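Long-range contacts in DNA-binding protein (Sulfolobus solfataricus, PDB 3IRB), which is of unknown function but combines a zinc ribbon with an OB-fold and may bind acyl-CoA: residues C53-R61 with F110-L118; K9-Y17 with Y87-E95. All blocks are in the same frame, centred on the assembly; numbering follows the deposited sequence. Where two conformers were deposited one is given.

Contact 1 of 2, residues C53-R61 with F110-L118; sequences CGRIFVPAR and FPNIEGGLL. With ZN (zinc ion), chain C; SO4 (sulfate ion), chain G.
Glu-114 reaches across to Arg-55 and Phe-57 from the strand that runs parallel to residues 56-58. Its CB packs against CD1 of the Phe-57 ring at 3.9 Å and lies 3.6 Å from Ile-56 O, to which CG is only loosely near. A bend at chi2 (-133°) then turns the carboxylate toward Arg-55: OE1 stays beside the Phe-57 ring, while OE2, in the conformer described here, takes a bent salt bridge (136°) from Arg-55 NE at 3.2 Å. NE reaches OE2 from above the carboxylate plane, with the two flat groups nearly perpendicular (84°). Arginine suits this place because its other edge is used too: NH1 donates to Cys-53 SG, a zinc ligand, in the guanidinium plane. This parallel pairing joins the zinc ribbon to the OB-fold. Glu-114 N gives to Ile-56 O at 2.8 Å and Val-58 N to Glu-114 O at 2.9 Å, and a weak bond from Gly-116 N to Val-58 O follows. Gly-115, at positive phi, brings its CA to 3.5 Å from Val-58 O in a CA-H...O contact. In the conformers described, branched Val-58 sets CG1 against Ile-113 CG2 (3.6 Å). Pro-59 CG meets Leu-117 CD2, and Phe-36 of helix 30-41 packs on both residues.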
ATOM      1  N   CYS A  53     -10.102 -13.418  15.650  1.00 15.72           N
ATOM      2  CA  CYS A  53     -10.827 -13.721  14.399  1.00 15.15           C
ATOM      3  C   CYS A  53      -9.919 -14.190  13.273  1.00 16.46           C
ATOM      4  O   CYS A  53     -10.404 -14.595  12.200  1.00 15.89           O
ATOM      5  CB  CYS A  53     -11.606 -12.490  13.939  1.00 17.58           C
ATOM      6  SG  CYS A  53     -10.559 -11.079  13.444  1.00 17.79           S
ATOM      7  N   GLY A  54      -8.605 -14.140  13.492  1.00 14.70           N
ATOM      8  CA  GLY A  54      -7.673 -14.584  12.480  1.00 13.13           C
ATOM      9  C   GLY A  54      -7.483 -13.640  11.291  1.00 14.69           C
ATOM     10  O   GLY A  54      -6.741 -13.976  10.406  1.00 16.52           O
ATOM     11  N   ARG A  55      -8.173 -12.500  11.237  1.00 14.20           N
ATOM     12  CA  ARG A  55      -7.948 -11.530  10.151  1.00 14.68           C
ATOM     13  C   ARG A  55      -6.507 -11.026  10.161  1.00 16.21           C
ATOM     14  O   ARG A  55      -5.962 -10.719  11.237  1.00 16.22           O
ATOM     15  CB  ARG A  55      -8.891 -10.346  10.317  1.00 17.58           C
ATOM     16  CG  ARG A  55     -10.357 -10.671  10.028  1.00 19.80           C
ATOM     17  CD  ARG A  55     -11.196  -9.415  10.183  1.00 27.68           C
ATOM     18  NE  ARG A  55     -12.581  -9.622   9.783  1.00 32.48           N
ATOM     19  CZ  ARG A  55     -13.522 -10.167  10.547  1.00 44.81           C
ATOM     20  NH1 ARG A  55     -13.248 -10.594  11.780  1.00 31.82           N
ATOM     21  NH2 ARG A  55     -14.750 -10.306  10.055  1.00 50.91           N
ATOM     22  N   ILE A  56      -5.916 -10.903   8.964  1.00 16.58           N
ATOM     23  CA  ILE A  56      -4.601 -10.334   8.794  1.00 15.34           C
ATOM     24  C   ILE A  56      -4.766  -8.963   8.143  1.00 17.10           C
ATOM     25  O   ILE A  56      -5.472  -8.859   7.171  1.00 17.76           O
ATOM     26  CB  ILE A  56      -3.715 -11.244   7.926  1.00 18.13           C
ATOM     27  CG1 ILE A  56      -3.493 -12.600   8.613  1.00 20.20           C
ATOM     28  CG2 ILE A  56      -2.376 -10.596   7.702  1.00 16.17           C
ATOM     29  CD1 ILE A  56      -2.784 -13.649   7.713  1.00 21.11           C
ATOM     30  N   PHE A  57      -4.157  -7.929   8.739  1.00 15.02           N
ATOM     31  CA  PHE A  57      -4.325  -6.555   8.295  1.00 16.82           C
ATOM     32  C   PHE A  57      -3.025  -6.049   7.724  1.00 17.13           C
ATOM     33  O   PHE A  57      -1.958  -6.283   8.291  1.00 18.27           O
ATOM     34  CB  PHE A  57      -4.711  -5.615   9.437  1.00 16.82           C
ATOM     35  CG  PHE A  57      -5.986  -5.990  10.125  1.00 14.55           C
ATOM     36  CD1 PHE A  57      -7.205  -5.519   9.645  1.00 22.46           C
ATOM     37  CD2 PHE A  57      -5.970  -6.851  11.214  1.00 17.96           C
ATOM     38  CE1 PHE A  57      -8.387  -5.847  10.248  1.00 19.43           C
ATOM     39  CE2 PHE A  57      -7.162  -7.196  11.831  1.00 17.98           C
ATOM     40  CZ  PHE A  57      -8.383  -6.690  11.351  1.00 18.10           C
ATOM     41  N   VAL A  58      -3.121  -5.307   6.627  1.00 14.84           N
ATOM     42  CA  VAL A  58      -1.972  -4.594   6.083  0.50 14.79           C
ATOM     43  C   VAL A  58      -2.427  -3.149   5.799  1.00 16.03           C
ATOM     44  O   VAL A  58      -3.525  -2.949   5.297  1.00 17.88           O
ATOM     45  CB  VAL A  58      -1.419  -5.291   4.818  0.50 15.16           C
ATOM     46  CG1 VAL A  58      -2.394  -5.173   3.616  0.50 13.88           C
ATOM     47  CG2 VAL A  58      -0.006  -4.771   4.491  0.50 16.78           C
ATOM     48  N   PRO A  59      -1.619  -2.140   6.198  1.00 17.46           N
ATOM     49  CA  PRO A  59      -0.430  -2.219   7.055  1.00 18.54           C
ATOM     50  C   PRO A  59      -0.803  -2.778   8.431  1.00 18.69           C
ATOM     51  O   PRO A  59      -1.988  -2.799   8.800  1.00 17.39           O
ATOM     52  CB  PRO A  59       0.041  -0.763   7.180  1.00 19.68           C
ATOM     53  CG  PRO A  59      -0.537  -0.088   5.932  1.00 23.05           C
ATOM     54  CD  PRO A  59      -1.850  -0.776   5.694  1.00 20.26           C
ATOM     55  N   ALA A  60       0.183  -3.324   9.121  1.00 19.93           N
ATOM     56  CA  ALA A  60      -0.028  -3.892  10.449  1.00 19.67           C
ATOM     57  C   ALA A  60      -0.794  -2.925  11.351  1.00 19.40           C
ATOM     58  O   ALA A  60      -0.576  -1.709  11.329  1.00 18.67           O
ATOM     59  CB  ALA A  60       1.280  -4.243  11.075  1.00 18.80           C
ATOM     60  N   ARG A  61      -1.679  -3.455  12.178  1.00 16.82           N
ATOM     61  CA  ARG A  61      -2.366  -2.617  13.123  1.00 22.15           C
ATOM     62  C   ARG A  61      -2.432  -3.256  14.491  1.00 20.38           C
ATOM     63  O   ARG A  61      -2.293  -4.458  14.627  1.00 18.03           O
ATOM     64  CB  ARG A  61      -3.740  -2.208  12.589  1.00 25.90           C
ATOM     65  CG  ARG A  61      -4.726  -3.286  12.420  1.00 28.01           C
ATOM     66  CD  ARG A  61      -6.088  -2.692  12.005  1.00 26.33           C
ATOM     67  NE  ARG A  61      -6.195  -2.336  10.601  1.00 25.66           N
ATOM     68  CZ  ARG A  61      -7.354  -2.085   9.983  1.00 27.15           C
ATOM     69  NH1 ARG A  61      -8.510  -2.163  10.647  1.00 24.87           N
ATOM     70  NH2 ARG A  61      -7.372  -1.783   8.696  1.00 30.17           N
ATOM     71  N   PHE A 110      -3.553  -8.153  -1.285  1.00 15.89           N
ATOM     72  CA  PHE A 110      -2.992  -9.495  -1.209  1.00 17.48           C
ATOM     73  C   PHE A 110      -4.149 -10.420  -0.867  1.00 20.17           C
ATOM     74  O   PHE A 110      -4.970 -10.068  -0.020  1.00 16.07           O
ATOM     75  CB  PHE A 110      -1.928  -9.569  -0.107  1.00 19.72           C
ATOM     76  CG  PHE A 110      -0.835  -8.561  -0.264  1.00 14.40           C
ATOM     77  CD1 PHE A 110      -0.976  -7.300   0.235  1.00 16.81           C
ATOM     78  CD2 PHE A 110       0.332  -8.882  -0.940  1.00 23.59           C
ATOM     79  CE1 PHE A 110       0.012  -6.352   0.060  1.00 22.95           C
ATOM     80  CE2 PHE A 110       1.333  -7.945  -1.109  1.00 18.37           C
ATOM     81  CZ  PHE A 110       1.162  -6.672  -0.616  1.00 22.97           C
ATOM     82  N   PRO A 111      -4.209 -11.600  -1.495  1.00 19.95           N
ATOM     83  CA  PRO A 111      -5.315 -12.536  -1.246  1.00 21.21           C
ATOM     84  C   PRO A 111      -5.495 -12.845   0.253  1.00 19.97           C
ATOM     85  O   PRO A 111      -4.522 -13.127   0.941  1.00 19.39           O
ATOM     86  CB  PRO A 111      -4.904 -13.807  -1.988  1.00 23.81           C
ATOM     87  CG  PRO A 111      -3.685 -13.484  -2.756  1.00 25.36           C
ATOM     88  CD  PRO A 111      -3.190 -12.140  -2.405  1.00 25.56           C
ATOM     89  N   ASN A 112      -6.727 -12.722   0.731  1.00 19.17           N
ATOM     90  CA  ASN A 112      -7.142 -13.122   2.086  1.00 20.45           C
ATOM     91  C   ASN A 112      -6.586 -12.223   3.181  1.00 20.10           C
ATOM     92  O   ASN A 112      -6.616 -12.588   4.368  1.00 18.26           O
ATOM     93  CB  ASN A 112      -6.796 -14.597   2.353  1.00 21.56           C
ATOM     94  CG  ASN A 112      -7.351 -15.513   1.286  1.00 22.72           C
ATOM     95  OD1 ASN A 112      -8.475 -15.319   0.811  1.00 23.09           O
ATOM     96  ND2 ASN A 112      -6.560 -16.494   0.879  1.00 25.48           N
ATOM     97  N   ILE A 113      -6.100 -11.041   2.772  1.00 19.47           N
ATOM     98  CA  ILE A 113      -5.582 -10.063   3.714  0.50 18.47           C
ATOM     99  C   ILE A 113      -6.441  -8.812   3.647  1.00 17.74           C
ATOM    100  O   ILE A 113      -6.745  -8.313   2.550  1.00 18.29           O
ATOM    101  CB  ILE A 113      -4.110  -9.763   3.414  0.50 18.12           C
ATOM    102  CG1 ILE A 113      -3.281 -10.981   3.819  0.50 20.72           C
ATOM    103  CG2 ILE A 113      -3.630  -8.514   4.177  0.50 16.01           C
ATOM    104  CD1 ILE A 113      -2.052 -11.184   2.989  0.50 24.81           C
ATOM    105  N   GLU A 114      -6.840  -8.310   4.819  1.00 15.91           N
ATOM    106  CA  GLU A 114      -7.625  -7.080   4.900  0.50 18.95           C
ATOM    107  C   GLU A 114      -6.757  -5.830   4.701  1.00 19.27           C
ATOM    108  O   GLU A 114      -5.591  -5.794   5.090  1.00 20.42           O
ATOM    109  CB  GLU A 114      -8.400  -6.991   6.222  0.50 18.65           C
ATOM    110  CG  GLU A 114      -9.413  -8.132   6.394  0.50 23.40           C
ATOM    111  CD  GLU A 114     -10.805  -7.683   6.859  0.50 28.72           C
ATOM    112  OE1 GLU A 114     -11.023  -6.482   7.154  0.50 34.65           O
ATOM    113  OE2 GLU A 114     -11.697  -8.555   6.928  0.50 33.09           O
ATOM    114  N   GLY A 115      -7.350  -4.814   4.092  1.00 19.26           N
ATOM    115  CA  GLY A 115      -6.665  -3.560   3.785  1.00 20.10           C
ATOM    116  C   GLY A 115      -5.889  -3.732   2.499  1.00 20.60           C
ATOM    117  O   GLY A 115      -6.202  -4.560   1.665  1.00 24.07           O
ATOM    118  N   GLY A 116      -4.833  -2.968   2.371  1.00 23.09           N
ATOM    119  CA  GLY A 116      -4.104  -2.880   1.127  1.00 22.51           C
ATOM    120  C   GLY A 116      -3.171  -1.706   1.206  1.00 22.42           C
ATOM    121  O   GLY A 116      -3.081  -1.065   2.240  1.00 21.90           O
ATOM    122  N   LEU A 117      -2.487  -1.430   0.103  1.00 19.27           N
ATOM    123  CA  LEU A 117      -1.498  -0.402   0.057  1.00 18.94           C
ATOM    124  C   LEU A 117      -1.829   0.511  -1.112  1.00 20.90           C
ATOM    125  O   LEU A 117      -1.966   0.028  -2.243  1.00 19.08           O
ATOM    126  CB  LEU A 117      -0.124  -1.045  -0.130  1.00 20.30           C
ATOM    127  CG  LEU A 117       0.326  -1.876   1.062  1.00 21.86           C
ATOM    128  CD1 LEU A 117       1.638  -2.564   0.720  1.00 25.07           C
ATOM    129  CD2 LEU A 117       0.439  -1.041   2.297  1.00 24.40           C
ATOM    130  N   LEU A 118      -1.966   1.808  -0.833  1.00 18.56           N
ATOM    131  CA  LEU A 118      -2.111   2.826  -1.881  1.00 21.87           C
ATOM    132  C   LEU A 118      -0.728   3.113  -2.444  1.00 21.24           C
ATOM    133  O   LEU A 118       0.138   3.598  -1.718  1.00 22.69           O
ATOM    134  CB  LEU A 118      -2.760   4.080  -1.299  1.00 23.92           C
ATOM    135  CG  LEU A 118      -3.289   5.148  -2.242  1.00 25.76           C
ATOM    136  CD1 LEU A 118      -4.345   4.580  -3.202  1.00 26.98           C
ATOM    137  CD2 LEU A 118      -3.847   6.299  -1.397  1.00 30.66           C
TER
HETATM  138 ZN    ZN C 201     -10.411  -9.763  15.315  1.00 13.04          ZN
HETATM  139  S   SO4 G 209     -11.509  -1.158   8.761  0.60 47.93           S
HETATM  140  O1  SO4 G 209     -12.427  -2.187   8.285  0.60 47.78           O
HETATM  141  O2  SO4 G 209     -11.461  -1.214  10.230  0.60 34.21           O
HETATM  142  O3  SO4 G 209     -11.939   0.146   8.298  0.60 34.74           O
HETATM  143  O4  SO4 G 209     -10.204  -1.399   8.176  0.60 35.66           O
HETATM  144  O   HOH W   1      -7.557 -11.648   6.723  1.00 23.40           O

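Contact 2 of 2, residues K9-Y17 with Y87-E95; sequences KEGSLLRWY and YTIIYNDDE. With SO4 (sulfate ion), chain D.
A helix N-terminus held by an aspartate from a distant turn defines this contact: Asp-94, just past strand 83-92, sets its carboxylate against the first turn of helix 12-28. OD1 accepts from Leu-13 N at 3.0 Å, nearly straight (162°), and OD2 from Leu-14 N at 3.1 Å. Each oxygen uses its syn lone pair, so the two bonds grip both oxygens and fix the rotation of the carboxylate. With CG anti to the carbonyl carbon (chi1 -72°), the short aspartate side chain places both oxygens at these amides. The negative group facing the positive end of the helix dipole is probably stabilised there. Gly-11, the N-cap residue, has no side chain and so permits the close approach of its CA to Asp-94 CG, 3.4 Å. Two waters add to the contact: one joins Gly-11 N to OD2 of Asp-94, the other links Ser-12 OG with Asn-92 O.

Along the helix the contact turns apolar. Ile-90 CD1 touches Leu-13 CD2 at 3.8 Å and Trp-16 CD1 at 3.9 Å, a branched strand residue filling the angle between two helix side chains one turn apart. Leu-13 CD1 also reaches Asp-93 CA. Asp-93 itself turns away: its OD1 accepts from Glu-95 N and from Asn-97 N, bracing the turn that presents Asp-94. Backbone amides of Tyr-91 and Asn-92 hold a sulfate, probably from the crystallisation liquor. The whole is a helix packed obliquely antiparallel (142°) against a strand of the OB-fold sheet, axes 10.5 Å apart, with an aspartate from a remote Asx turn binding the amides of the helix's first turn.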
ATOM      1  N   LYS A   9      -2.964  26.116  -6.860  1.00 43.16           N
ATOM      2  CA  LYS A   9      -3.118  25.491  -8.191  1.00 42.90           C
ATOM      3  C   LYS A   9      -2.253  24.236  -8.290  1.00 41.57           C
ATOM      4  O   LYS A   9      -1.658  23.992  -9.334  1.00 42.59           O
ATOM      5  CB  LYS A   9      -2.714  26.476  -9.302  1.00 43.12           C
ATOM      6  N   GLU A  10      -2.166  23.452  -7.215  1.00 39.92           N
ATOM      7  CA  GLU A  10      -1.370  22.218  -7.258  1.00 37.72           C
ATOM      8  C   GLU A  10      -2.114  21.120  -8.039  1.00 33.08           C
ATOM      9  O   GLU A  10      -3.331  21.018  -7.980  1.00 35.41           O
ATOM     10  CB  GLU A  10      -0.939  21.765  -5.849  1.00 40.33           C
ATOM     11  CG  GLU A  10      -1.967  21.024  -5.012  1.00 41.79           C
ATOM     12  CD  GLU A  10      -1.351  20.450  -3.724  1.00 51.63           C
ATOM     13  OE1 GLU A  10      -0.779  21.225  -2.927  1.00 50.72           O
ATOM     14  OE2 GLU A  10      -1.433  19.218  -3.512  1.00 56.59           O
ATOM     15  N   GLY A  11      -1.376  20.304  -8.780  1.00 28.80           N
ATOM     16  CA  GLY A  11      -1.992  19.332  -9.672  1.00 23.72           C
ATOM     17  C   GLY A  11      -2.228  17.992  -9.013  1.00 19.94           C
ATOM     18  O   GLY A  11      -1.986  17.812  -7.828  1.00 18.95           O
ATOM     19  N   SER A  12      -2.667  17.036  -9.812  1.00 19.14           N
ATOM     20  CA  SER A  12      -3.088  15.760  -9.297  1.00 17.93           C
ATOM     21  C   SER A  12      -1.936  14.903  -8.748  1.00 16.08           C
ATOM     22  O   SER A  12      -2.171  14.128  -7.824  1.00 15.45           O
ATOM     23  CB  SER A  12      -3.902  14.992 -10.350  1.00 21.89           C
ATOM     24  OG  SER A  12      -3.105  14.677 -11.455  1.00 31.60           O
ATOM     25  N   LEU A  13      -0.720  15.022  -9.306  1.00 14.38           N
ATOM     26  CA  LEU A  13       0.391  14.207  -8.807  1.00 15.15           C
ATOM     27  C   LEU A  13       0.758  14.683  -7.383  1.00 15.44           C
ATOM     28  O   LEU A  13       0.907  13.876  -6.475  1.00 16.08           O
ATOM     29  CB  LEU A  13       1.599  14.184  -9.743  1.00 14.96           C
ATOM     30  CG  LEU A  13       1.433  13.375 -11.044  1.00 17.38           C
ATOM     31  CD1 LEU A  13       2.496  13.805 -12.049  1.00 17.97           C
ATOM     32  CD2 LEU A  13       1.492  11.851 -10.774  1.00 18.47           C
ATOM     33  N   LEU A  14       0.770  15.984  -7.173  1.00 16.02           N
ATOM     34  CA  LEU A  14       1.123  16.488  -5.855  1.00 16.38           C
ATOM     35  C   LEU A  14      -0.014  16.190  -4.885  1.00 14.60           C
ATOM     36  O   LEU A  14       0.242  15.825  -3.745  1.00 16.64           O
ATOM     37  CB  LEU A  14       1.455  17.957  -5.836  1.00 19.30           C
ATOM     38  CG  LEU A  14       1.914  18.485  -4.453  1.00 20.69           C
ATOM     39  CD1 LEU A  14       3.107  17.744  -3.955  1.00 22.10           C
ATOM     40  CD2 LEU A  14       2.223  19.989  -4.512  1.00 25.50           C
ATOM     41  N   ARG A  15      -1.259  16.315  -5.348  1.00 15.49           N
ATOM     42  CA  ARG A  15      -2.402  15.998  -4.493  1.00 18.24           C
ATOM     43  C   ARG A  15      -2.311  14.561  -3.996  1.00 16.23           C
ATOM     44  O   ARG A  15      -2.563  14.283  -2.810  1.00 16.82           O
ATOM     45  CB  ARG A  15      -3.724  16.204  -5.228  1.00 19.07           C
ATOM     46  CG  ARG A  15      -5.016  16.002  -4.369  1.00 30.86           C
ATOM     47  CD  ARG A  15      -5.793  14.671  -4.655  1.00 45.93           C
ATOM     48  NE  ARG A  15      -6.870  14.423  -3.671  1.00 42.25           N
ATOM     49  CZ  ARG A  15      -7.294  13.213  -3.284  1.00 45.07           C
ATOM     50  NH1 ARG A  15      -6.738  12.112  -3.781  1.00 43.59           N
ATOM     51  NH2 ARG A  15      -8.266  13.087  -2.371  1.00 36.67           N
ATOM     52  N   TRP A  16      -2.021  13.641  -4.909  1.00 13.90           N
ATOM     53  CA  TRP A  16      -1.947  12.229  -4.542  1.00 15.77           C
ATOM     54  C   TRP A  16      -0.742  12.010  -3.604  1.00 15.24           C
ATOM     55  O   TRP A  16      -0.816  11.225  -2.660  1.00 17.21           O
ATOM     56  CB  TRP A  16      -1.935  11.279  -5.763  1.00 16.93           C
ATOM     57  CG  TRP A  16      -3.324  11.015  -6.306  1.00 16.92           C
ATOM     58  CD1 TRP A  16      -3.855  11.474  -7.471  1.00 18.58           C
ATOM     59  CD2 TRP A  16      -4.358  10.265  -5.664  1.00 19.33           C
ATOM     60  NE1 TRP A  16      -5.160  11.077  -7.587  1.00 18.00           N
ATOM     61  CE2 TRP A  16      -5.490  10.317  -6.499  1.00 18.65           C
ATOM     62  CE3 TRP A  16      -4.443   9.562  -4.449  1.00 21.06           C
ATOM     63  CZ2 TRP A  16      -6.685   9.672  -6.175  1.00 19.35           C
ATOM     64  CZ3 TRP A  16      -5.634   8.918  -4.126  1.00 21.76           C
ATOM     65  CH2 TRP A  16      -6.732   8.975  -4.991  1.00 15.30           C
ATOM     66  N   TYR A  17       0.353  12.694  -3.864  1.00 12.62           N
ATOM     67  CA  TYR A  17       1.500  12.615  -2.941  1.00 16.55           C
ATOM     68  C   TYR A  17       1.061  13.041  -1.520  1.00 16.30           C
ATOM     69  O   TYR A  17       1.364  12.378  -0.535  1.00 16.22           O
ATOM     70  CB  TYR A  17       2.651  13.462  -3.445  1.00 17.33           C
ATOM     71  CG  TYR A  17       3.805  13.506  -2.490  1.00 24.54           C
ATOM     72  CD1 TYR A  17       4.624  12.393  -2.321  1.00 28.79           C
ATOM     73  CD2 TYR A  17       4.054  14.633  -1.731  1.00 32.78           C
ATOM     74  CE1 TYR A  17       5.687  12.415  -1.426  1.00 40.38           C
ATOM     75  CE2 TYR A  17       5.116  14.668  -0.844  1.00 43.83           C
ATOM     76  CZ  TYR A  17       5.926  13.554  -0.701  1.00 44.68           C
ATOM     77  OH  TYR A  17       6.970  13.586   0.187  1.00 57.81           O
ATOM     78  N   TYR A  87      -7.734   1.187  -9.607  1.00 15.42           N
ATOM     79  CA  TYR A  87      -6.777   2.266  -9.877  1.00 13.81           C
ATOM     80  C   TYR A  87      -7.430   3.357 -10.678  1.00 16.02           C
ATOM     81  O   TYR A  87      -8.509   3.145 -11.279  1.00 16.38           O
ATOM     82  CB  TYR A  87      -5.575   1.769 -10.675  1.00 13.96           C
ATOM     83  CG  TYR A  87      -5.894   1.230 -12.043  1.00 14.61           C
ATOM     84  CD1 TYR A  87      -6.264  -0.080 -12.204  1.00 14.72           C
ATOM     85  CD2 TYR A  87      -5.839   2.052 -13.194  1.00 13.11           C
ATOM     86  CE1 TYR A  87      -6.562  -0.593 -13.452  1.00 14.19           C
ATOM     87  CE2 TYR A  87      -6.135   1.539 -14.448  1.00 14.95           C
ATOM     88  CZ  TYR A  87      -6.487   0.208 -14.562  1.00 15.12           C
ATOM     89  OH  TYR A  87      -6.809  -0.338 -15.779  1.00 17.65           O
ATOM     90  N   THR A  88      -6.754   4.506 -10.670  1.00 16.28           N
ATOM     91  CA  THR A  88      -6.960   5.546 -11.619  1.00 16.57           C
ATOM     92  C   THR A  88      -5.628   5.825 -12.301  1.00 15.11           C
ATOM     93  O   THR A  88      -4.589   5.279 -11.930  1.00 15.09           O
ATOM     94  CB  THR A  88      -7.589   6.815 -10.992  1.00 19.72           C
ATOM     95  OG1 THR A  88      -7.975   7.688 -12.052  1.00 18.06           O
ATOM     96  CG2 THR A  88      -6.625   7.548 -10.080  1.00 17.46           C
ATOM     97  N   ILE A  89      -5.691   6.630 -13.348  1.00 15.82           N
ATOM     98  CA  ILE A  89      -4.584   6.860 -14.256  1.00 14.73           C
ATOM     99  C   ILE A  89      -4.478   8.368 -14.428  1.00 17.20           C
ATOM    100  O   ILE A  89      -5.484   9.076 -14.454  1.00 16.69           O
ATOM    101  CB  ILE A  89      -4.799   6.155 -15.617  1.00 16.69           C
ATOM    102  CG1 ILE A  89      -3.579   6.309 -16.517  1.00 15.66           C
ATOM    103  CG2 ILE A  89      -6.041   6.678 -16.341  1.00 20.23           C
ATOM    104  CD1 ILE A  89      -3.680   5.478 -17.866  1.00 19.09           C
ATOM    105  N   ILE A  90      -3.247   8.845 -14.458  1.00 15.29           N
ATOM    106  CA  ILE A  90      -2.927  10.236 -14.675  1.00 15.74           C
ATOM    107  C   ILE A  90      -2.086  10.308 -15.928  1.00 15.97           C
ATOM    108  O   ILE A  90      -1.004   9.710 -15.986  1.00 17.15           O
ATOM    109  CB  ILE A  90      -2.131  10.773 -13.486  1.00 15.30           C
ATOM    110  CG1 ILE A  90      -2.988  10.711 -12.226  1.00 16.96           C
ATOM    111  CG2 ILE A  90      -1.648  12.214 -13.750  1.00 12.96           C
ATOM    112  CD1 ILE A  90      -2.196  11.012 -10.925  1.00 20.35           C
ATOM    113  N   TYR A  91      -2.587  11.019 -16.937  1.00 16.98           N
ATOM    114  CA  TYR A  91      -1.969  11.026 -18.253  1.00 18.13           C
ATOM    115  C   TYR A  91      -0.933  12.124 -18.407  1.00 19.52           C
ATOM    116  O   TYR A  91      -0.045  12.009 -19.256  1.00 16.85           O
ATOM    117  CB  TYR A  91      -3.048  11.191 -19.362  1.00 20.54           C
ATOM    118  CG  TYR A  91      -3.953   9.982 -19.542  1.00 20.65           C
ATOM    119  CD1 TYR A  91      -3.556   8.902 -20.310  1.00 24.02           C
ATOM    120  CD2 TYR A  91      -5.220   9.928 -18.951  1.00 23.62           C
ATOM    121  CE1 TYR A  91      -4.406   7.773 -20.475  1.00 25.49           C
ATOM    122  CE2 TYR A  91      -6.068   8.807 -19.128  1.00 24.47           C
ATOM    123  CZ  TYR A  91      -5.645   7.739 -19.885  1.00 30.87           C
ATOM    124  OH  TYR A  91      -6.476   6.616 -20.054  1.00 41.76           O
ATOM    125  N   ASN A  92      -1.035  13.184 -17.591  1.00 17.05           N
ATOM    126  CA  ASN A  92      -0.177  14.363 -17.770  1.00 18.49           C
ATOM    127  C   ASN A  92       0.458  14.757 -16.448  1.00 18.17           C
ATOM    128  O   ASN A  92      -0.091  14.462 -15.396  1.00 17.35           O
ATOM    129  CB  ASN A  92      -1.010  15.537 -18.276  1.00 16.91           C
ATOM    130  CG  ASN A  92      -1.708  15.242 -19.613  1.00 18.20           C
ATOM    131  OD1 ASN A  92      -1.063  15.203 -20.649  1.00 23.48           O
ATOM    132  ND2 ASN A  92      -3.016  15.091 -19.593  1.00 24.25           N
ATOM    133  N   ASP A  93       1.610  15.417 -16.494  1.00 18.15           N
ATOM    134  CA  ASP A  93       2.199  15.910 -15.254  1.00 17.33           C
ATOM    135  C   ASP A  93       1.445  17.160 -14.798  1.00 18.20           C
ATOM    136  O   ASP A  93       0.485  17.601 -15.448  1.00 15.50           O
ATOM    137  CB  ASP A  93       3.740  16.078 -15.346  1.00 17.19           C
ATOM    138  CG  ASP A  93       4.182  17.232 -16.216  1.00 23.01           C
ATOM    139  OD1 ASP A  93       3.354  18.088 -16.590  1.00 15.72           O
ATOM    140  OD2 ASP A  93       5.390  17.279 -16.541  1.00 25.08           O
ATOM    141  N   ASP A  94       1.862  17.730 -13.674  1.00 15.31           N
ATOM    142  CA  ASP A  94       1.097  18.830 -13.101  1.00 17.08           C
ATOM    143  C   ASP A  94       1.225  20.154 -13.890  1.00 18.97           C
ATOM    144  O   ASP A  94       0.500  21.110 -13.621  1.00 20.14           O
ATOM    145  CB  ASP A  94       1.479  19.012 -11.641  1.00 16.22           C
ATOM    146  CG  ASP A  94       0.940  17.897 -10.764  1.00 19.08           C
ATOM    147  OD1 ASP A  94       0.274  16.972 -11.318  1.00 19.53           O
ATOM    148  OD2 ASP A  94       1.182  17.934  -9.525  1.00 22.05           O
ATOM    149  N   GLU A  95       2.162  20.219 -14.837  1.00 15.43           N
ATOM    150  CA  GLU A  95       2.271  21.359 -15.710  1.00 15.06           C
ATOM    151  C   GLU A  95       1.531  21.092 -17.049  1.00 14.33           C
ATOM    152  O   GLU A  95       1.511  21.931 -17.919  1.00 15.43           O
ATOM    153  CB  GLU A  95       3.745  21.719 -15.955  1.00 14.10           C
ATOM    154  CG  GLU A  95       4.438  22.337 -14.732  1.00 14.92           C
ATOM    155  CD  GLU A  95       4.630  21.330 -13.561  1.00 23.03           C
ATOM    156  OE1 GLU A  95       5.103  20.193 -13.812  1.00 19.16           O
ATOM    157  OE2 GLU A  95       4.292  21.663 -12.400  1.00 19.69           O
TER
HETATM  158  S   SO4 D 204      -4.971  13.723 -16.433  1.00 35.58           S
HETATM  159  O1  SO4 D 204      -5.049  12.267 -16.575  1.00 35.00           O
HETATM  160  O2  SO4 D 204      -5.498  14.379 -17.625  1.00 42.61           O
HETATM  161  O3  SO4 D 204      -3.541  14.044 -16.282  1.00 35.10           O
HETATM  162  O4  SO4 D 204      -5.811  14.115 -15.322  1.00 36.41           O
HETATM  163  O   HOH W   2       1.594  20.432  -8.479  1.00 24.46           O
HETATM  164  O   HOH W   3      -0.985  15.641 -13.037  1.00 25.03           O

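How the contacts relate
The centres of the two contacts lie about 27 Å apart, on opposite sides of the chain's centre, yet both reach the same mixed sheet. Their segments alternate along the chain: 9-17, 53-61, 87-95, then 110-118. Contact 1 pairs strand 56-58 with strand 114-123, and contact 2 lays the start of helix 12-28 on strand 83-92; strand 98-109 lies between those two OB-fold strands, paired antiparallel with each. The contacts meet directly where Leu-118 CD2 packs on Trp-16 CZ3 at 4.2 Å. Helix 12-28 thus spans from one to the other, its far end reaching Pro-59 through Tyr-27, so that the N-terminal helix, zinc ribbon and OB-fold pack as one body.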